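PDB 3QQ2: BrkA translocator from Bordetella pertussis, which forms the outer-membrane pore that carries the passenger domain of BrkA, an inhibitor of the classical complement pathway, to the bacterial surface. Local coordinates for residues Gly240-Leu252 with Ala260-Ile272. The protein carries 1 engineered substitution. Residues are numbered along the deposited sequence; the frame is centred on the assembly and turned at random.
Sequences GRVELGAGVDAAL and ASYEYAAGDRINI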
ATOM      1  N   GLY A 240      22.396 -10.953 -13.917  1.00 82.65           N
ATOM      2  CA  GLY A 240      23.701 -11.471 -14.353  1.00 83.05           C
ATOM      3  C   GLY A 240      24.825 -11.253 -13.348  1.00 83.05           C
ATOM      4  O   GLY A 240      24.918 -10.187 -12.719  1.00 83.71           O
ATOM      5  N   ARG A 241      25.686 -12.270 -13.213  1.00 82.20           N
ATOM      6  CA  ARG A 241      26.734 -12.322 -12.167  1.00 82.00           C
ATOM      7  C   ARG A 241      27.573 -13.580 -12.197  1.00 80.47           C
ATOM      8  O   ARG A 241      27.156 -14.601 -12.741  1.00 79.21           O
ATOM      9  CB  ARG A 241      26.127 -12.236 -10.770  1.00 80.93           C
ATOM     10  CG  ARG A 241      25.273 -13.405 -10.404  1.00 79.65           C
ATOM     11  CD  ARG A 241      24.920 -13.310  -8.965  1.00 82.36           C
ATOM     12  NE  ARG A 241      24.543 -14.618  -8.448  1.00 83.52           N
ATOM     13  CZ  ARG A 241      23.294 -15.012  -8.241  1.00 83.58           C
ATOM     14  NH1 ARG A 241      22.273 -14.182  -8.503  1.00 81.43           N
ATOM     15  NH2 ARG A 241      23.086 -16.247  -7.769  1.00 82.83           N
ATOM     16  N   VAL A 242      28.738 -13.499 -11.559  1.00 80.75           N
ATOM     17  CA  VAL A 242      29.699 -14.597 -11.545  1.00 80.12           C
ATOM     18  C   VAL A 242      29.922 -15.051 -10.119  1.00 78.71           C
ATOM     19  O   VAL A 242      29.933 -14.234  -9.198  1.00 78.81           O
ATOM     20  CB  VAL A 242      31.048 -14.223 -12.242  1.00 82.43           C
ATOM     21  CG1 VAL A 242      31.835 -13.183 -11.444  1.00 83.37           C
ATOM     22  CG2 VAL A 242      31.895 -15.461 -12.489  1.00 82.03           C
ATOM     23  N   GLU A 243      30.080 -16.361  -9.948  1.00 77.47           N
ATOM     24  CA  GLU A 243      30.234 -16.943  -8.621  1.00 76.53           C
ATOM     25  C   GLU A 243      31.423 -17.904  -8.477  1.00 76.28           C
ATOM     26  O   GLU A 243      31.744 -18.704  -9.379  1.00 75.58           O
ATOM     27  CB  GLU A 243      28.907 -17.544  -8.116  1.00 74.75           C
ATOM     28  CG  GLU A 243      28.284 -18.600  -9.019  1.00 76.44           C
ATOM     29  CD  GLU A 243      26.806 -18.396  -9.304  1.00 79.52           C
ATOM     30  OE1 GLU A 243      26.033 -18.005  -8.397  1.00 82.23           O
ATOM     31  OE2 GLU A 243      26.404 -18.642 -10.460  1.00 81.40           O
ATOM     32  N   LEU A 244      32.077 -17.761  -7.323  1.00 76.51           N
ATOM     33  CA  LEU A 244      33.296 -18.477  -6.936  1.00 76.82           C
ATOM     34  C   LEU A 244      33.098 -19.038  -5.549  1.00 75.47           C
ATOM     35  O   LEU A 244      32.684 -18.323  -4.631  1.00 75.45           O
ATOM     36  CB  LEU A 244      34.494 -17.529  -6.888  1.00 79.03           C
ATOM     37  CG  LEU A 244      35.221 -17.162  -8.181  1.00 80.91           C
ATOM     38  CD1 LEU A 244      35.743 -18.412  -8.888  1.00 80.37           C
ATOM     39  CD2 LEU A 244      34.329 -16.342  -9.097  1.00 80.38           C
ATOM     40  N   GLY A 245      33.407 -20.316  -5.393  1.00 74.53           N
ATOM     41  CA  GLY A 245      33.210 -20.983  -4.121  1.00 73.12           C
ATOM     42  C   GLY A 245      33.965 -22.282  -4.075  1.00 72.89           C
ATOM     43  O   GLY A 245      34.625 -22.663  -5.045  1.00 74.20           O
ATOM     44  N   ALA A 246      33.862 -22.961  -2.943  1.00 71.63           N
ATOM     45  CA  ALA A 246      34.572 -24.200  -2.716  1.00 71.41           C
ATOM     46  C   ALA A 246      33.747 -25.030  -1.759  1.00 70.14           C
ATOM     47  O   ALA A 246      33.062 -24.476  -0.900  1.00 69.70           O
ATOM     48  CB  ALA A 246      35.908 -23.904  -2.108  1.00 72.81           C
ATOM     49  N   GLY A 247      33.814 -26.348  -1.901  1.00 69.77           N
ATOM     50  CA  GLY A 247      33.145 -27.235  -0.961  1.00 68.81           C
ATOM     51  C   GLY A 247      33.888 -28.517  -0.647  1.00 69.63           C
ATOM     52  O   GLY A 247      34.915 -28.829  -1.252  1.00 70.95           O
ATOM     53  N   VAL A 248      33.369 -29.259   0.321  1.00 69.32           N
ATOM     54  CA  VAL A 248      33.815 -30.632   0.558  1.00 69.97           C
ATOM     55  C   VAL A 248      32.622 -31.527   0.752  1.00 68.49           C
ATOM     56  O   VAL A 248      31.718 -31.189   1.518  1.00 67.38           O
ATOM     57  CB  VAL A 248      34.674 -30.789   1.816  1.00 71.21           C
ATOM     58  CG1 VAL A 248      36.017 -31.373   1.412  1.00 73.98           C
ATOM     59  CG2 VAL A 248      34.869 -29.469   2.539  1.00 71.99           C
ATOM     60  N   ASP A 249      32.610 -32.658   0.050  1.00 68.66           N
ATOM     61  CA  ASP A 249      31.570 -33.672   0.274  1.00 68.23           C
ATOM     62  C   ASP A 249      32.240 -34.928   0.777  1.00 68.51           C
ATOM     63  O   ASP A 249      33.008 -35.512   0.051  1.00 69.32           O
ATOM     64  CB  ASP A 249      30.751 -34.009  -0.990  1.00 67.74           C
ATOM     65  CG  ASP A 249      30.706 -32.877  -1.987  1.00 68.98           C
ATOM     66  OD1 ASP A 249      31.801 -32.520  -2.470  1.00 74.53           O
ATOM     67  OD2 ASP A 249      29.611 -32.362  -2.323  1.00 66.88           O
ATOM     68  N   ALA A 250      31.948 -35.327   2.014  1.00 68.16           N
ATOM     69  CA  ALA A 250      32.472 -36.575   2.583  1.00 69.20           C
ATOM     70  C   ALA A 250      31.439 -37.682   2.608  1.00 68.44           C
ATOM     71  O   ALA A 250      30.277 -37.431   2.879  1.00 67.48           O
ATOM     72  CB  ALA A 250      33.038 -36.354   4.006  1.00 70.04           C
ATOM     73  N   ALA A 251      31.888 -38.893   2.275  1.00 69.55           N
ATOM     74  CA  ALA A 251      31.188 -40.162   2.542  1.00 69.67           C
ATOM     75  C   ALA A 251      31.910 -40.768   3.718  1.00 71.39           C
ATOM     76  O   ALA A 251      33.014 -41.280   3.578  1.00 72.83           O
ATOM     77  CB  ALA A 251      31.260 -41.115   1.345  1.00 69.42           C
ATOM     78  N   LEU A 252      31.309 -40.677   4.891  1.00 71.84           N
ATOM     79  CA  LEU A 252      31.941 -41.221   6.070  1.00 74.10           C
ATOM     80  C   LEU A 252      31.337 -42.564   6.368  1.00 75.42           C
ATOM     81  O   LEU A 252      30.203 -42.644   6.828  1.00 75.52           O
ATOM     82  CB  LEU A 252      31.788 -40.275   7.262  1.00 73.77           C
ATOM     83  CG  LEU A 252      32.942 -39.292   7.492  1.00 74.37           C
ATOM     84  CD1 LEU A 252      33.980 -39.302   6.359  1.00 74.33           C
ATOM     85  CD2 LEU A 252      32.388 -37.893   7.748  1.00 72.87           C
ATOM     86  N   ALA A 260      29.503 -29.573   2.635  1.00 63.93           N
ATOM     87  CA  ALA A 260      29.529 -28.180   3.019  1.00 64.07           C
ATOM     88  C   ALA A 260      30.182 -27.422   1.863  1.00 64.52           C
ATOM     89  O   ALA A 260      31.096 -27.938   1.227  1.00 64.81           O
ATOM     90  CB  ALA A 260      30.296 -27.981   4.335  1.00 64.63           C
ATOM     91  N   SER A 261      29.668 -26.228   1.565  1.00 64.66           N
ATOM     92  CA  SER A 261      30.253 -25.359   0.552  1.00 65.67           C
ATOM     93  C   SER A 261      30.144 -23.910   0.946  1.00 66.90           C
ATOM     94  O   SER A 261      29.276 -23.529   1.723  1.00 66.08           O
ATOM     95  CB  SER A 261      29.597 -25.566  -0.810  1.00 64.94           C
ATOM     96  OG  SER A 261      28.214 -25.280  -0.760  1.00 63.89           O
ATOM     97  N   TYR A 262      31.052 -23.105   0.412  1.00 69.41           N
ATOM     98  CA  TYR A 262      30.960 -21.666   0.535  1.00 71.39           C
ATOM     99  C   TYR A 262      30.880 -21.116  -0.866  1.00 71.72           C
ATOM    100  O   TYR A 262      31.465 -21.690  -1.784  1.00 72.36           O
ATOM    101  CB  TYR A 262      32.170 -21.115   1.276  1.00 73.51           C
ATOM    102  CG  TYR A 262      32.336 -19.618   1.166  1.00 78.05           C
ATOM    103  CD1 TYR A 262      33.558 -19.069   0.763  1.00 83.36           C
ATOM    104  CD2 TYR A 262      31.285 -18.743   1.463  1.00 80.84           C
ATOM    105  CE1 TYR A 262      33.739 -17.687   0.655  1.00 86.42           C
ATOM    106  CE2 TYR A 262      31.449 -17.352   1.352  1.00 84.53           C
ATOM    107  CZ  TYR A 262      32.688 -16.835   0.946  1.00 87.36           C
ATOM    108  OH  TYR A 262      32.885 -15.472   0.814  1.00 90.66           O
ATOM    109  N   GLU A 263      30.112 -20.040  -1.037  1.00 71.95           N
ATOM    110  CA  GLU A 263      30.001 -19.359  -2.327  1.00 72.33           C
ATOM    111  C   GLU A 263      29.961 -17.843  -2.180  1.00 73.04           C
ATOM    112  O   GLU A 263      29.345 -17.314  -1.252  1.00 72.71           O
ATOM    113  CB  GLU A 263      28.792 -19.852  -3.106  1.00 70.87           C
ATOM    114  CG  GLU A 263      28.992 -19.730  -4.589  1.00 74.66           C
ATOM    115  CD  GLU A 263      27.845 -20.311  -5.425  1.00 78.43           C
ATOM    116  OE1 GLU A 263      27.969 -21.469  -5.906  1.00 80.33           O
ATOM    117  OE2 GLU A 263      26.827 -19.606  -5.626  1.00 79.59           O
ATOM    118  N   TYR A 264      30.660 -17.169  -3.093  1.00 73.93           N
ATOM    119  CA  TYR A 264      30.672 -15.718  -3.219  1.00 74.74           C
ATOM    120  C   TYR A 264      30.323 -15.343  -4.663  1.00 74.73           C
ATOM    121  O   TYR A 264      30.747 -16.025  -5.598  1.00 74.66           O
ATOM    122  CB  TYR A 264      32.052 -15.163  -2.854  1.00 76.81           C
ATOM    123  CG  TYR A 264      32.212 -13.693  -3.185  1.00 80.58           C
ATOM    124  CD1 TYR A 264      33.331 -13.208  -3.878  1.00 83.18           C
ATOM    125  CD2 TYR A 264      31.219 -12.772  -2.820  1.00 82.81           C
ATOM    126  CE1 TYR A 264      33.455 -11.820  -4.175  1.00 85.72           C
ATOM    127  CE2 TYR A 264      31.328 -11.408  -3.120  1.00 85.12           C
ATOM    128  CZ  TYR A 264      32.438 -10.937  -3.788  1.00 85.98           C
ATOM    129  OH  TYR A 264      32.480  -9.592  -4.047  1.00 87.36           O
ATOM    130  N   ALA A 265      29.533 -14.283  -4.843  1.00 74.66           N
ATOM    131  CA  ALA A 265      29.168 -13.798  -6.181  1.00 75.08           C
ATOM    132  C   ALA A 265      29.121 -12.270  -6.308  1.00 77.36           C
ATOM    133  O   ALA A 265      28.626 -11.559  -5.420  1.00 77.73           O
ATOM    134  CB  ALA A 265      27.867 -14.390  -6.621  1.00 72.89           C
ATOM    135  N   ALA A 266      29.640 -11.774  -7.423  1.00 78.80           N
ATOM    136  CA  ALA A 266      29.511 -10.382  -7.761  1.00 80.75           C
ATOM    137  C   ALA A 266      28.885 -10.271  -9.145  1.00 81.60           C
ATOM    138  O   ALA A 266      29.118 -11.112 -10.010  1.00 80.50           O
ATOM    139  CB  ALA A 266      30.835  -9.725  -7.717  1.00 82.96           C
ATOM    140  N   GLY A 267      28.070  -9.237  -9.332  1.00 83.63           N
ATOM    141  CA  GLY A 267      27.282  -9.069 -10.548  1.00 85.81           C
ATOM    142  C   GLY A 267      26.701  -7.678 -10.692  1.00 89.12           C
ATOM    143  O   GLY A 267      27.031  -6.794  -9.906  1.00 90.15           O
ATOM    144  N   ASP A 268      25.836  -7.503 -11.701  1.00 91.14           N
ATOM    145  CA  ASP A 268      25.186  -6.220 -12.045  1.00 94.45           C
ATOM    146  C   ASP A 268      24.447  -5.649 -10.868  1.00 94.73           C
ATOM    147  O   ASP A 268      24.974  -4.811 -10.136  1.00 96.47           O
ATOM    148  CB  ASP A 268      24.148  -6.417 -13.152  1.00 94.40           C
ATOM    149  CG  ASP A 268      24.707  -7.114 -14.360  1.00 96.04           C
ATOM    150  OD1 ASP A 268      24.167  -8.184 -14.740  1.00 93.44           O
ATOM    151  OD2 ASP A 268      25.693  -6.581 -14.926  1.00101.19           O
ATOM    152  N   ARG A 269      23.207  -6.111 -10.714  1.00 94.00           N
ATOM    153  CA  ARG A 269      22.346  -5.750  -9.593  1.00 94.19           C
ATOM    154  C   ARG A 269      22.941  -6.378  -8.323  1.00 92.08           C
ATOM    155  O   ARG A 269      22.992  -5.746  -7.265  1.00 93.20           O
ATOM    156  CB  ARG A 269      20.880  -6.224  -9.854  1.00 93.29           C
ATOM    157  CG  ARG A 269      20.572  -7.747  -9.538  1.00 92.88           C
ATOM    158  CD  ARG A 269      19.244  -8.337 -10.116  1.00 94.84           C
ATOM    159  NE  ARG A 269      18.052  -7.556  -9.745  1.00 98.31           N
ATOM    160  CZ  ARG A 269      17.299  -6.848 -10.597  1.00101.85           C
ATOM    161  NH1 ARG A 269      16.251  -6.167 -10.143  1.00102.87           N
ATOM    162  NH2 ARG A 269      17.573  -6.814 -11.904  1.00103.64           N
ATOM    163  N   ILE A 270      23.480  -7.584  -8.496  1.00 89.53           N
ATOM    164  CA  ILE A 270      23.683  -8.583  -7.442  1.00 86.19           C
ATOM    165  C   ILE A 270      25.049  -8.484  -6.741  1.00 86.17           C
ATOM    166  O   ILE A 270      26.042  -8.067  -7.356  1.00 88.17           O
ATOM    167  CB  ILE A 270      23.558  -9.968  -8.092  1.00 84.39           C
ATOM    168  CG1 ILE A 270      23.529  -9.795  -9.643  1.00 85.55           C
ATOM    169  CG2 ILE A 270      22.428 -10.780  -7.413  1.00 82.21           C
ATOM    170  CD1 ILE A 270      22.460 -10.554 -10.448  1.00 84.61           C
ATOM    171  N   ASN A 271      25.092  -8.846  -5.457  1.00 83.63           N
ATOM    172  CA  ASN A 271      26.358  -8.971  -4.712  1.00 82.86           C
ATOM    173  C   ASN A 271      26.252  -9.820  -3.455  1.00 80.33           C
ATOM    174  O   ASN A 271      25.682  -9.386  -2.458  1.00 80.67           O
ATOM    175  CB  ASN A 271      26.947  -7.613  -4.368  1.00 85.29           C
ATOM    176  CG  ASN A 271      28.226  -7.356  -5.095  1.00 87.64           C
ATOM    177  OD1 ASN A 271      28.259  -6.588  -6.047  1.00 89.27           O
ATOM    178  ND2 ASN A 271      29.302  -8.026  -4.669  1.00 89.55           N
ATOM    179  N   ILE A 272      26.814 -11.024  -3.502  1.00 77.65           N
ATOM    180  CA  ILE A 272      26.592 -12.024  -2.461  1.00 74.34           C
ATOM    181  C   ILE A 272      27.857 -12.246  -1.622  1.00 75.03           C
ATOM    182  O   ILE A 272      28.617 -13.172  -1.869  1.00 74.38           O
ATOM    183  CB  ILE A 272      26.112 -13.343  -3.087  1.00 71.69           C
ATOM    184  CG1 ILE A 272      24.780 -13.120  -3.809  1.00 69.51           C
ATOM    185  CG2 ILE A 272      26.015 -14.411  -2.041  1.00 69.39           C
ATOM    186  CD1 ILE A 272      24.451 -14.119  -4.885  1.00 64.95           C
TER
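Arg241 reaches across the neighbouring strand on the face it shares with Glu243, Ser261, Glu263 and Ala265. Its CG lies between the backbone N and the carbonyl carbon (chi1 66°), and from there the chain runs extended to NE, crossing Ile270 and Ile272 at about a right angle. Arg241 CD packs on Ile270 CB at 3.7 Å, while Ile272 CD1 sits over one face of the guanidinium, 3.6 Å from Arg241 NE. Within its own strand Arg241 NH2 forms a salt bridge with Glu243 OE1, its hydrogen bond long and weak. That same oxygen lies 3.3 Å from Glu263 OE2, the two carboxylate planes turned 49° apart; the nearby arginine, and Arg213, which bridges Glu263 OE1, would probably offset the like charges. Glu243 CB meanwhile rests 3.6 Å from Ala265 CB. Gly245 and Gly247 face Glu263 and Ser261 in non-hydrogen-bonded pairs. Backbone bonds in both directions join four pairs, Val242 with Ala266 to Val248 with Ala260. At the hairpin's open end, where residues 268-270 turn into the next strand, Asp268 N hydrogen-bonds Gly240 O at 3.0 Å. Val242, Leu244, Tyr262 and Tyr264 project from the other face, where Tyr262 OH is hydrogen-bonded to Pro273 O. Strands 207-221 and 271-282 flank this antiparallel hairpin, a piece of the autotransporter translocator barrel wall, its charged face consistent with lining the hydrophilic pore and its apolar and aromatic face with meeting lipid.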